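Local atomic coordinates of protease Do-like 2, chloroplastic (Arabidopsis thaliana, PDB entry 4FLN), a protein that acts as a serine protease of the chloroplast, making the primary cleavage of the photodamaged D1 protein of photosystem II. Residues 257-262 with 279-284. Residues are numbered along the deposited sequence; the frame is centred on the assembly and turned at random.
Sequences VLLQKL and VLVRRV
The carbonyl oxygen of Leu-258 accepts two backbone N-H groups, from Arg-282 N at 2.7 Å and, weakly, from Arg-283 N at 3.3 Å. Two residues thus face one, a classic beta bulge that shifts the antiparallel register before Leu-259. Beyond it Gln-260 and Leu-280 form a regular hydrogen-bonded pair, Gln-260 N lying 2.8 Å from Leu-280 O.

At the bulge the Arg-282 side chain leans toward strand 257-261. Its long aliphatic stem suits this place: CG packs 3.6 Å from Gln-260 CB, while the guanidinium stands almost perpendicular (86°) to the Gln-260 amide. Gln-260 reaches straight out, its CG opposite the main-chain nitrogen (chi1 -176°), and carries its amide to a second subunit, where NE2 bonds Val-474 O of that chain.

On the other face beta-branched valines, suited to extended strands, offer compact methyls, Val-257 CG2 meeting Val-284 CG1 at 3.6 Å. The longer branch of Leu-259 lets both its methyls reach Val-279 CG2, with CD2 3.8 Å from it. With an alanine in place of Leu-259, a gap would probably open beside that valine methyl and packing against a bound peptide would weaken.

That peptide bonds the backbone of Val-257 and Leu-259, consistent with ligand binding along a PDZ strand edge: main-chain polarity serves both neighbours of strand 257-261, while valine and leucine methyls add apolar contact on the face of Val-257 and Leu-259.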
loop_
_atom_site.group_PDB
_atom_site.type_symbol
_atom_site.label_atom_id
_atom_site.label_comp_id
_atom_site.label_asym_id
_atom_site.label_seq_id
_atom_site.Cartn_x
_atom_site.Cartn_y
_atom_site.Cartn_z
ATOM N N VAL B 257 -11.134 -35.698 20.501
ATOM C CA VAL B 257 -10.428 -35.383 21.739
ATOM C C VAL B 257 -9.407 -34.243 21.566
ATOM O O VAL B 257 -8.841 -34.075 20.489
ATOM C CB VAL B 257 -9.776 -36.686 22.305
ATOM C CG1 VAL B 257 -8.327 -36.486 22.684
ATOM C CG2 VAL B 257 -10.582 -37.213 23.465
ATOM N N LEU B 258 -9.188 -33.463 22.626
ATOM C CA LEU B 258 -8.255 -32.329 22.600
ATOM C C LEU B 258 -7.024 -32.625 23.462
ATOM O O LEU B 258 -7.114 -32.659 24.686
ATOM C CB LEU B 258 -8.962 -31.076 23.120
ATOM C CG LEU B 258 -8.489 -29.653 22.799
ATOM C CD1 LEU B 258 -8.167 -28.884 24.083
ATOM C CD2 LEU B 258 -7.314 -29.639 21.847
ATOM N N LEU B 259 -5.874 -32.804 22.814
ATOM C CA LEU B 259 -4.656 -33.332 23.458
ATOM C C LEU B 259 -3.581 -32.307 23.847
ATOM O O LEU B 259 -3.363 -31.304 23.170
ATOM C CB LEU B 259 -4.011 -34.395 22.565
ATOM C CG LEU B 259 -4.930 -35.549 22.197
ATOM C CD1 LEU B 259 -4.303 -36.375 21.105
ATOM C CD2 LEU B 259 -5.234 -36.394 23.440
ATOM N N GLN B 260 -2.903 -32.580 24.948
ATOM C CA GLN B 260 -1.762 -31.772 25.346
ATOM C C GLN B 260 -0.499 -32.647 25.342
ATOM O O GLN B 260 -0.518 -33.771 25.848
ATOM C CB GLN B 260 -2.000 -31.153 26.728
ATOM C CG GLN B 260 -0.913 -30.217 27.183
ATOM C CD GLN B 260 -1.203 -29.545 28.522
ATOM O OE1 GLN B 260 -2.316 -29.063 28.776
ATOM N NE2 GLN B 260 -0.189 -29.502 29.386
ATOM N N LYS B 261 0.582 -32.138 24.750
ATOM C CA LYS B 261 1.876 -32.823 24.787
ATOM C C LYS B 261 2.431 -32.851 26.219
ATOM O O LYS B 261 2.251 -31.890 26.968
ATOM C CB LYS B 261 2.868 -32.140 23.833
ATOM C CG LYS B 261 2.612 -32.416 22.348
ATOM C CD LYS B 261 3.385 -31.470 21.443
ATOM C CE LYS B 261 2.782 -31.402 20.022
ATOM N NZ LYS B 261 3.221 -32.487 19.076
ATOM N N LEU B 262 3.078 -33.948 26.622
ATOM C CA LEU B 262 3.750 -33.916 27.916
ATOM C C LEU B 262 5.246 -33.995 27.703
ATOM O O LEU B 262 5.825 -35.079 27.681
ATOM C CB LEU B 262 3.324 -35.131 28.739
ATOM C CG LEU B 262 1.847 -35.522 28.643
ATOM C CD1 LEU B 262 1.618 -36.920 29.176
ATOM C CD2 LEU B 262 0.988 -34.513 29.383
ATOM N N VAL B 279 -0.006 -38.589 25.673
ATOM C CA VAL B 279 -0.513 -37.245 25.536
ATOM C C VAL B 279 -1.707 -37.114 26.488
ATOM O O VAL B 279 -2.466 -38.065 26.668
ATOM C CB VAL B 279 -0.898 -36.975 24.073
ATOM C CG1 VAL B 279 0.339 -36.989 23.220
ATOM C CG2 VAL B 279 -1.850 -38.031 23.567
ATOM N N LEU B 280 -1.845 -35.952 27.124
ATOM C CA LEU B 280 -2.911 -35.714 28.101
ATOM C C LEU B 280 -4.228 -35.272 27.447
ATOM O O LEU B 280 -4.237 -34.415 26.565
ATOM C CB LEU B 280 -2.458 -34.677 29.125
ATOM C CG LEU B 280 -3.367 -34.300 30.298
ATOM C CD1 LEU B 280 -3.760 -35.510 31.133
ATOM C CD2 LEU B 280 -2.682 -33.259 31.179
ATOM N N VAL B 281 -5.339 -35.861 27.881
ATOM C CA VAL B 281 -6.623 -35.499 27.323
ATOM C C VAL B 281 -7.153 -34.280 28.052
ATOM O O VAL B 281 -7.434 -34.325 29.249
ATOM C CB VAL B 281 -7.624 -36.643 27.499
ATOM C CG1 VAL B 281 -9.015 -36.220 27.011
ATOM C CG2 VAL B 281 -7.130 -37.863 26.766
ATOM N N ARG B 282 -7.227 -33.175 27.321
ATOM C CA ARG B 282 -7.713 -31.898 27.837
ATOM C C ARG B 282 -9.221 -31.676 27.719
ATOM O O ARG B 282 -9.839 -31.064 28.580
ATOM C CB ARG B 282 -6.926 -30.747 27.212
ATOM C CG ARG B 282 -5.445 -30.764 27.586
ATOM C CD ARG B 282 -5.218 -30.392 29.052
ATOM N NE ARG B 282 -5.618 -31.458 29.958
ATOM C CZ ARG B 282 -6.010 -31.269 31.213
ATOM N NH1 ARG B 282 -6.061 -30.045 31.711
ATOM N NH2 ARG B 282 -6.357 -32.305 31.966
ATOM N N ARG B 283 -9.793 -32.143 26.616
ATOM C CA ARG B 283 -11.211 -31.959 26.353
ATOM C C ARG B 283 -11.708 -33.070 25.434
ATOM O O ARG B 283 -10.936 -33.637 24.659
ATOM C CB ARG B 283 -11.474 -30.593 25.711
ATOM C CG ARG B 283 -12.522 -29.763 26.420
ATOM C CD ARG B 283 -11.890 -28.770 27.389
ATOM N NE ARG B 283 -12.489 -28.812 28.726
ATOM C CZ ARG B 283 -13.465 -28.012 29.146
ATOM N NH1 ARG B 283 -13.983 -27.096 28.335
ATOM N NH2 ARG B 283 -13.926 -28.133 30.384
ATOM N N VAL B 284 -13.000 -33.370 25.527
ATOM C CA VAL B 284 -13.644 -34.355 24.667
ATOM C C VAL B 284 -14.860 -33.727 23.995
ATOM O O VAL B 284 -15.530 -32.876 24.578
ATOM C CB VAL B 284 -14.110 -35.579 25.474
ATOM C CG1 VAL B 284 -12.928 -36.301 26.061
ATOM C CG2 VAL B 284 -15.043 -35.143 26.585
#